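Local coordinates for RahU protein (Pseudomonas aeruginosa PAO1, PDB 6ZC2), which interacts with membrane ceramide phosphorylethanolamine as a bacterial member of the aegerolysin family, at residues 117-121 with 122-126. Numbering follows the deposited sequence.
Sequences GGNAT and GTDIG. With EDO (1,2-ethanediol), chain E.
The carboxamide of Asn-119 has the carbonyl oxygen of Ile-125 and carbon C1 of a bound 1,2-ethanediol over one face, while its nitrogen edge is turned to Asp-124. On that face Ile-125 O lies 3.6 Å from Asn-119 CG. At the edge, Asn-119 ND2 gives a weak hydrogen bond of 3.3 Å to Asp-124 O, and its distance to Asp-124 OD2 is 3.5 Å. The amide reaches this position because CG stands anti to the carbonyl carbon of Asn-119 (chi1 -61°), on the side of its own backbone N.

That backbone N makes the firmer link: Asn-119 N donates to Ile-125 O over 2.8 Å, meeting a lone pair in the carbonyl plane. The same oxygen also receives a CA-H...O contact from Gly-118 CA at 3.4 Å. One carbonyl thus collects a strong and a weak donor from successive residues, illustrating how an irregular loop can be closed largely by main-chain polar groups. Gly-118 N turns instead to the diol, with a 3.0 Å hydrogen bond to its O1. Within the turn, Gly-122 N approaches Asn-119 CB to 3.8 Å, so the chain doubles back closely against the asparagine.

From outside, Asn-100 ND2 binds the carbonyl oxygens of both Asn-119 and Gly-122, and Asp-92 accepts from Ile-125 N. Gly-122 O also holds a bound Tris molecule. The whole is a beta-hairpin connection, joining the neighbouring antiparallel strands 111-116 and 126-134 at one end of the aegerolysin beta-sandwich.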
loop_
_atom_site.group_PDB
_atom_site.type_symbol
_atom_site.label_atom_id
_atom_site.label_comp_id
_atom_site.label_asym_id
_atom_site.label_seq_id
_atom_site.Cartn_x
_atom_site.Cartn_y
_atom_site.Cartn_z
ATOM N N GLY A 117 -2.343 12.092 -2.208
ATOM C CA GLY A 117 -1.032 12.051 -2.823
ATOM C C GLY A 117 -0.929 11.024 -3.939
ATOM O O GLY A 117 -1.865 10.276 -4.241
ATOM N N GLY A 118 0.241 10.993 -4.559
ATOM C CA GLY A 118 0.563 10.027 -5.600
ATOM C C GLY A 118 0.616 10.676 -6.974
ATOM O O GLY A 118 -0.174 11.576 -7.288
ATOM N N ASN A 119 1.544 10.200 -7.812
ATOM C CA ASN A 119 1.770 10.745 -9.151
ATOM C C ASN A 119 1.116 9.828 -10.181
ATOM O O ASN A 119 1.557 8.690 -10.374
ATOM C CB ASN A 119 3.265 10.834 -9.447
ATOM C CG ASN A 119 4.011 11.739 -8.490
ATOM O OD1 ASN A 119 3.554 12.831 -8.162
ATOM N ND2 ASN A 119 5.177 11.287 -8.040
ATOM N N ALA A 120 0.095 10.339 -10.877
ATOM C CA ALA A 120 -0.583 9.545 -11.895
ATOM C C ALA A 120 0.244 9.376 -13.165
ATOM O O ALA A 120 0.030 8.409 -13.903
ATOM C CB ALA A 120 -1.936 10.168 -12.242
ATOM N N THR A 121 1.169 10.290 -13.453
ATOM C CA THR A 121 1.970 10.178 -14.663
ATOM C C THR A 121 3.470 10.190 -14.418
ATOM O O THR A 121 4.236 10.203 -15.388
ATOM C CB THR A 121 1.598 11.274 -15.675
ATOM O OG1 THR A 121 1.842 12.561 -15.096
ATOM C CG2 THR A 121 0.134 11.162 -16.064
ATOM N N GLY A 122 3.917 10.183 -13.167
ATOM C CA GLY A 122 5.338 10.160 -12.908
ATOM C C GLY A 122 5.955 8.812 -13.223
ATOM O O GLY A 122 5.272 7.802 -13.392
ATOM N N THR A 123 7.285 8.803 -13.330
ATOM C CA THR A 123 8.000 7.532 -13.341
ATOM C C THR A 123 7.583 6.684 -12.141
ATOM O O THR A 123 7.304 5.484 -12.274
ATOM C CB THR A 123 9.505 7.798 -13.325
ATOM O OG1 THR A 123 9.873 8.543 -14.496
ATOM C CG2 THR A 123 10.271 6.492 -13.304
ATOM N N ASP A 124 7.493 7.310 -10.971
ATOM C CA ASP A 124 7.067 6.674 -9.737
ATOM C C ASP A 124 5.705 7.212 -9.312
ATOM O O ASP A 124 5.363 8.369 -9.583
ATOM C CB ASP A 124 8.063 7.000 -8.620
ATOM C CG ASP A 124 8.222 8.496 -8.404
ATOM O OD1 ASP A 124 8.848 9.153 -9.263
ATOM O OD2 ASP A 124 7.708 9.019 -7.390
ATOM N N ILE A 125 4.931 6.363 -8.627
ATOM C CA ILE A 125 3.761 6.844 -7.900
ATOM C C ILE A 125 4.192 7.718 -6.731
ATOM O O ILE A 125 3.596 8.770 -6.467
ATOM C CB ILE A 125 2.880 5.667 -7.437
ATOM C CG1 ILE A 125 2.213 4.980 -8.633
ATOM C CG2 ILE A 125 1.837 6.152 -6.435
ATOM C CD1 ILE A 125 1.542 3.653 -8.293
ATOM N N GLY A 126 5.224 7.288 -6.002
ATOM C CA GLY A 126 5.695 8.041 -4.853
ATOM C C GLY A 126 4.871 7.762 -3.604
ATOM O O GLY A 126 4.292 6.687 -3.435
HETATM C C1 EDO E . 3.769 11.493 -4.440
HETATM O O1 EDO E . 2.878 12.004 -3.437
HETATM C C2 EDO E . 5.162 12.102 -4.276
HETATM O O2 EDO E . 5.949 11.346 -3.342
#